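Side-chain contacts in DUF1436 domain-containing protein (Neisseria meningitidis, PDB 2GKP), which is of unknown function but belongs to the CdiI family, so it is probably an immunity protein that neutralises a contact-dependent growth inhibition toxin: residues Thr57-Gln60 / Ala61-Asn64; Ile116-Asn120 / Gly121-Ile125. All coordinates share one frame; numbering follows the deposited sequence. Where two conformers were deposited one is given.

Contact 1: Thr57-Gln60 / Ala61-Asn64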
ATOM      1  N   THR A  57      -6.674   8.799   4.112  1.00 15.44           N
ATOM      2  CA  THR A  57      -6.210   7.534   4.659  1.00 15.12           C
ATOM      3  C   THR A  57      -4.844   7.186   4.070  1.00 14.05           C
ATOM      4  O   THR A  57      -3.986   6.711   4.788  1.00 14.53           O
ATOM      5  CB  THR A  57      -7.256   6.398   4.366  1.00 14.79           C
ATOM      6  OG1 THR A  57      -8.520   6.821   4.900  1.00 17.80           O
ATOM      7  CG2 THR A  57      -6.853   5.078   5.001  1.00 15.58           C
ATOM      8  N   VAL A  58      -4.652   7.407   2.770  1.00 12.93           N
ATOM      9  CA  VAL A  58      -3.350   7.102   2.159  1.00 13.07           C
ATOM     10  C   VAL A  58      -2.283   8.072   2.667  1.00 13.03           C
ATOM     11  O   VAL A  58      -1.153   7.650   3.005  1.00 13.18           O
ATOM     12  CB  VAL A  58      -3.444   7.056   0.617  1.00 13.87           C
ATOM     13  CG1 VAL A  58      -2.056   7.034  -0.021  1.00 16.60           C
ATOM     14  CG2 VAL A  58      -4.208   5.802   0.227  1.00 14.79           C
ATOM     15  N   LEU A  59      -2.631   9.348   2.818  1.00 13.47           N
ATOM     16  CA  LEU A  59      -1.647  10.283   3.451  1.00 13.51           C
ATOM     17  C   LEU A  59      -1.251   9.850   4.872  1.00 14.02           C
ATOM     18  O   LEU A  59      -0.058   9.936   5.261  1.00 13.79           O
ATOM     19  CB  LEU A  59      -2.154  11.729   3.448  1.00 13.77           C
ATOM     20  CG  LEU A  59      -2.215  12.365   2.066  1.00 14.10           C
ATOM     21  CD1 LEU A  59      -3.092  13.627   2.117  1.00 15.78           C
ATOM     22  CD2 LEU A  59      -0.813  12.715   1.539  1.00 15.79           C
ATOM     23  N   GLN A  60      -2.220   9.359   5.666  1.00 14.83           N
ATOM     24  CA  GLN A  60      -1.912   8.881   7.012  0.50 14.93           C
ATOM     25  C   GLN A  60      -0.981   7.664   6.930  1.00 14.68           C
ATOM     26  O   GLN A  60      -0.057   7.481   7.712  1.00 16.38           O
ATOM     27  CB  GLN A  60      -3.213   8.530   7.755  0.50 15.59           C
ATOM     28  CG  GLN A  60      -4.053   9.779   8.105  0.50 17.12           C
ATOM     29  CD  GLN A  60      -5.488   9.508   8.582  0.50 19.78           C
ATOM     30  OE1 GLN A  60      -6.077   8.430   8.373  0.50 22.39           O
ATOM     31  NE2 GLN A  60      -6.057  10.519   9.243  0.50 19.10           N
ATOM     32  N   ALA A  61      -1.270   6.774   5.992  1.00 14.16           N
ATOM     33  CA  ALA A  61      -0.419   5.590   5.832  1.00 13.55           C
ATOM     34  C   ALA A  61       1.008   5.959   5.440  1.00 13.73           C
ATOM     35  O   ALA A  61       1.975   5.409   5.987  1.00 14.19           O
ATOM     36  CB  ALA A  61      -1.024   4.614   4.801  1.00 13.58           C
ATOM     37  N   LEU A  62       1.146   6.911   4.522  1.00 13.54           N
ATOM     38  CA  LEU A  62       2.466   7.376   4.127  1.00 13.19           C
ATOM     39  C   LEU A  62       3.198   8.015   5.297  1.00 13.78           C
ATOM     40  O   LEU A  62       4.397   7.799   5.439  1.00 13.78           O
ATOM     41  CB  LEU A  62       2.354   8.376   2.985  1.00 12.44           C
ATOM     42  CG  LEU A  62       1.978   7.857   1.585  1.00 12.28           C
ATOM     43  CD1 LEU A  62       1.474   8.960   0.687  1.00 13.06           C
ATOM     44  CD2 LEU A  62       3.171   7.188   0.959  1.00 11.90           C
ATOM     45  N   ALA A  63       2.491   8.777   6.125  1.00 13.68           N
ATOM     46  CA  ALA A  63       3.157   9.480   7.239  1.00 14.46           C
ATOM     47  C   ALA A  63       3.795   8.509   8.210  1.00 15.23           C
ATOM     48  O   ALA A  63       4.776   8.857   8.908  1.00 16.48           O
ATOM     49  CB  ALA A  63       2.195  10.389   7.940  1.00 16.16           C
ATOM     50  N   ASN A  64       3.240   7.305   8.287  1.00 15.34           N
ATOM     51  CA  ASN A  64       3.790   6.287   9.173  1.00 14.68           C
ATOM     52  C   ASN A  64       4.904   5.431   8.551  1.00 14.99           C
ATOM     53  O   ASN A  64       5.478   4.583   9.222  1.00 14.81           O
ATOM     54  CB  ASN A  64       2.689   5.345   9.680  1.00 14.87           C
ATOM     55  CG  ASN A  64       1.833   5.977  10.729  1.00 16.58           C
ATOM     56  OD1 ASN A  64       2.304   6.821  11.481  1.00 19.22           O
ATOM     57  ND2 ASN A  64       0.579   5.568  10.811  1.00 17.09           N
TER
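Val58 and Leu62 meet one helical turn apart, where the CG1 methyl of Val58 lies 4.1 Å from CD1 of Leu62 and the two side chains cross at a slant. Val58 holds CG1 anti to its own N (chi1 168°), which puts that methyl beside the carbonyl carbon, toward the next turn. Beneath the methyls the backbone closes the same step: Leu62 N donates to Val58 O at 2.9 Å and 164°, approaching nearly in line with the carbonyl. CG of Leu62 also rests over this oxygen, 3.4 Å from Val58 O, so the bond is roofed by hydrocarbon. Leu59 adds a looser touch, its CD2 4.5 Å from CD1 of Leu62. Next to this apolar ridge Ala61 is buried, its N bonded to Thr57 O and its CB 3.5 Å from Val58 O. Thr57 is buried as well, and its OG1 bonds back to Thr53 O one turn earlier.

The solvent side is slacker. Gln60 and Asn64 are the exposed residues here, and the bond that joins them, Asn64 N to Gln60 O, is weak at 3.4 Å and 140°.

Residues 57-63 belong to helix 51-63, an amphipathic helix that lies against the sheet. Thr57, Val58 and Ala61 pack on Ile25 of strand 23-30, Thr57 also reaches His43 and Leu45 of strand 34-45, and Val58 and Leu59 touch Leu159 and Ile155, respectively, of helix 152-164.

Contact 2: Ile116-Asn120 / Gly121-Ile125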
ATOM      1  N   ILE A 116       2.265   3.504  -3.703  1.00 10.97           N
ATOM      2  CA  ILE A 116       2.400   4.984  -3.666  1.00 11.77           C
ATOM      3  C   ILE A 116       3.744   5.297  -3.059  1.00 10.76           C
ATOM      4  O   ILE A 116       4.104   4.774  -1.981  1.00 11.42           O
ATOM      5  CB  ILE A 116       1.284   5.662  -2.796  1.00 10.95           C
ATOM      6  CG1 ILE A 116      -0.104   5.276  -3.323  1.00 12.32           C
ATOM      7  CG2 ILE A 116       1.439   7.170  -2.840  1.00 13.00           C
ATOM      8  CD1 ILE A 116      -0.750   4.096  -2.559  1.00 12.49           C
ATOM      9  N   TRP A 117       4.495   6.147  -3.791  1.00 12.20           N
ATOM     10  CA  TRP A 117       5.807   6.619  -3.343  1.00 11.88           C
ATOM     11  C   TRP A 117       5.800   8.148  -3.265  1.00 11.18           C
ATOM     12  O   TRP A 117       5.496   8.793  -4.249  1.00 11.24           O
ATOM     13  CB  TRP A 117       6.887   6.132  -4.304  1.00 13.51           C
ATOM     14  CG  TRP A 117       8.247   6.757  -4.053  1.00 13.90           C
ATOM     15  CD1 TRP A 117       8.865   6.979  -2.847  1.00 14.77           C
ATOM     16  CD2 TRP A 117       9.147   7.228  -5.058  1.00 16.01           C
ATOM     17  NE1 TRP A 117      10.113   7.537  -3.048  1.00 14.67           N
ATOM     18  CE2 TRP A 117      10.298   7.714  -4.394  1.00 15.63           C
ATOM     19  CE3 TRP A 117       9.090   7.285  -6.462  1.00 17.82           C
ATOM     20  CZ2 TRP A 117      11.394   8.233  -5.083  1.00 18.27           C
ATOM     21  CZ3 TRP A 117      10.171   7.845  -7.149  1.00 16.94           C
ATOM     22  CH2 TRP A 117      11.321   8.290  -6.454  1.00 17.13           C
ATOM     23  N   LEU A 118       6.055   8.685  -2.066  1.00 11.41           N
ATOM     24  CA  LEU A 118       6.190  10.132  -1.875  1.00 12.88           C
ATOM     25  C   LEU A 118       7.646  10.503  -1.632  1.00 13.69           C
ATOM     26  O   LEU A 118       8.297   9.927  -0.785  1.00 13.39           O
ATOM     27  CB  LEU A 118       5.389  10.539  -0.644  1.00 12.71           C
ATOM     28  CG  LEU A 118       5.495  12.016  -0.191  1.00 11.62           C
ATOM     29  CD1 LEU A 118       4.987  12.950  -1.270  1.00 12.43           C
ATOM     30  CD2 LEU A 118       4.683  12.189   1.084  1.00 13.81           C
ATOM     31  N   HIS A 119       8.114  11.514  -2.350  1.00 14.99           N
ATOM     32  CA  HIS A 119       9.493  11.980  -2.202  1.00 16.89           C
ATOM     33  C   HIS A 119       9.536  13.430  -2.647  1.00 16.75           C
ATOM     34  O   HIS A 119       9.118  13.741  -3.766  1.00 16.65           O
ATOM     35  CB  HIS A 119      10.437  11.142  -3.071  1.00 17.97           C
ATOM     36  CG  HIS A 119      11.871  11.550  -2.957  1.00 21.44           C
ATOM     37  ND1 HIS A 119      12.487  12.384  -3.862  1.00 24.93           N
ATOM     38  CD2 HIS A 119      12.796  11.261  -2.015  1.00 24.05           C
ATOM     39  CE1 HIS A 119      13.747  12.563  -3.499  1.00 24.87           C
ATOM     40  NE2 HIS A 119      13.957  11.905  -2.374  1.00 27.59           N
ATOM     41  N   ASN A 120       9.984  14.315  -1.749  1.00 17.89           N
ATOM     42  CA  ASN A 120      10.045  15.753  -2.024  1.00 19.08           C
ATOM     43  C   ASN A 120       8.771  16.288  -2.663  1.00 17.62           C
ATOM     44  O   ASN A 120       8.784  17.033  -3.659  1.00 18.57           O
ATOM     45  CB  ASN A 120      11.275  16.077  -2.881  1.00 20.24           C
ATOM     46  CG  ASN A 120      12.583  15.825  -2.139  1.00 23.62           C
ATOM     47  OD1 ASN A 120      12.612  15.690  -0.913  1.00 29.67           O
ATOM     48  ND2 ASN A 120      13.682  15.733  -2.893  1.00 27.77           N
ATOM     49  N   GLY A 121       7.664  15.896  -2.044  1.00 16.38           N
ATOM     50  CA  GLY A 121       6.375  16.429  -2.401  1.00 15.28           C
ATOM     51  C   GLY A 121       5.748  15.756  -3.609  1.00 15.33           C
ATOM     52  O   GLY A 121       4.617  16.027  -3.899  1.00 15.92           O
ATOM     53  N   CYS A 122       6.469  14.874  -4.295  1.00 15.10           N
ATOM     54  CA  CYS A 122       5.957  14.239  -5.487  0.50 14.76           C
ATOM     55  C   CYS A 122       5.360  12.887  -5.136  1.00 13.97           C
ATOM     56  O   CYS A 122       6.039  12.077  -4.516  1.00 13.40           O
ATOM     57  CB  CYS A 122       7.077  14.027  -6.499  0.50 15.72           C
ATOM     58  SG  CYS A 122       6.480  13.351  -8.035  0.50 19.10           S
ATOM     59  N   LEU A 123       4.111  12.679  -5.553  1.00 13.32           N
ATOM     60  CA  LEU A 123       3.413  11.395  -5.337  1.00 12.58           C
ATOM     61  C   LEU A 123       3.406  10.580  -6.626  1.00 12.58           C
ATOM     62  O   LEU A 123       2.765  10.991  -7.607  1.00 14.74           O
ATOM     63  CB  LEU A 123       1.967  11.641  -4.894  1.00 13.44           C
ATOM     64  CG  LEU A 123       1.834  12.203  -3.497  1.00 14.73           C
ATOM     65  CD1 LEU A 123       0.467  12.851  -3.360  1.00 17.52           C
ATOM     66  CD2 LEU A 123       2.001  11.051  -2.498  1.00 17.21           C
ATOM     67  N   LYS A 124       4.088   9.430  -6.634  1.00 12.76           N
ATOM     68  CA  LYS A 124       4.047   8.503  -7.757  1.00 13.46           C
ATOM     69  C   LYS A 124       3.068   7.363  -7.387  1.00 12.97           C
ATOM     70  O   LYS A 124       3.334   6.602  -6.445  1.00 13.15           O
ATOM     71  CB  LYS A 124       5.450   7.948  -8.044  1.00 14.66           C
ATOM     72  CG  LYS A 124       5.528   6.957  -9.238  1.00 16.11           C
ATOM     73  CD  LYS A 124       6.963   6.514  -9.440  1.00 20.71           C
ATOM     74  CE  LYS A 124       7.135   5.484 -10.533  1.00 23.16           C
ATOM     75  NZ  LYS A 124       8.577   5.235 -10.645  1.00 28.20           N
ATOM     76  N   ILE A 125       1.950   7.287  -8.116  1.00 12.18           N
ATOM     77  CA  ILE A 125       0.895   6.316  -7.791  1.00 12.69           C
ATOM     78  C   ILE A 125       0.857   5.308  -8.940  1.00 13.14           C
ATOM     79  O   ILE A 125       0.499   5.661 -10.055  1.00 13.55           O
ATOM     80  CB  ILE A 125      -0.474   7.002  -7.577  1.00 12.52           C
ATOM     81  CG1 ILE A 125      -0.372   8.171  -6.554  1.00 13.87           C
ATOM     82  CG2 ILE A 125      -1.518   5.999  -7.168  1.00 12.87           C
ATOM     83  CD1 ILE A 125      -1.648   9.095  -6.497  1.00 15.36           C
TER
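Trp117 and Lys124 form a hydrogen-bonded antiparallel pair, joined by Lys124 N to Trp117 O (2.8 Å, in the carbonyl plane) and by Trp117 N to Lys124 O, while the short strands run at 164° to each other. Their side chains share one face of the sheet: the lysine is fully extended and lays CD at the indole edge, in the ring plane, 3.7 Å from CE3 of Trp117. NE1 of the same indole bonds to Asp11, and the ring stacks with Trp13.

On the opposite face Leu118 and Leu123, a non-hydrogen-bonded pair, touch: CD1 of Leu118 is 3.7 Å from CD2 of Leu123. That CD2 also meets CG2 of Ile116 at 3.9 Å; Ile116 and Ile125 continue the apolar row side by side. Helix 152-164 packs on Ile116, Leu123 and Ile125, helix 51-63 on Ile116 and Leu123.

At the tip, Asn120 and Gly121 both have positive phi, and Cys122 N bonds to His119 O at 2.9 Å from well above the carbonyl plane. With CG anti to its carbonyl carbon (chi1 -66°), Asn120 places its amide carbon above one face of the His119 ring, offset toward the rim, and its OD1 accepts from Glu9 N. This is a classic two-residue beta hairpin closed by a type I' turn.

Overall arrangement
From the N terminus, strands 11-18, 23-30 and 34-45 come first; helix 51-63 then packs against strands 23-30 and 34-45 and carries contact 1 in its last turns. After the three helices between residues 73 and 108, the chain returns as strand 112-119 and reverses at contact 2, which closes the hairpin with strand 122-132. The two contacts are local and follow in series, neither nested nor crossing, with centres about 12 Å apart. They nevertheless share one apolar layer: Leu62 CD1 lies 3.8 Å from Leu123 CD2, and Val58 CG1 meets Ile116 CD1 at 4.1 Å. Helix 152-164 joins them near the C terminus, tying helix 51-63 to the hairpin.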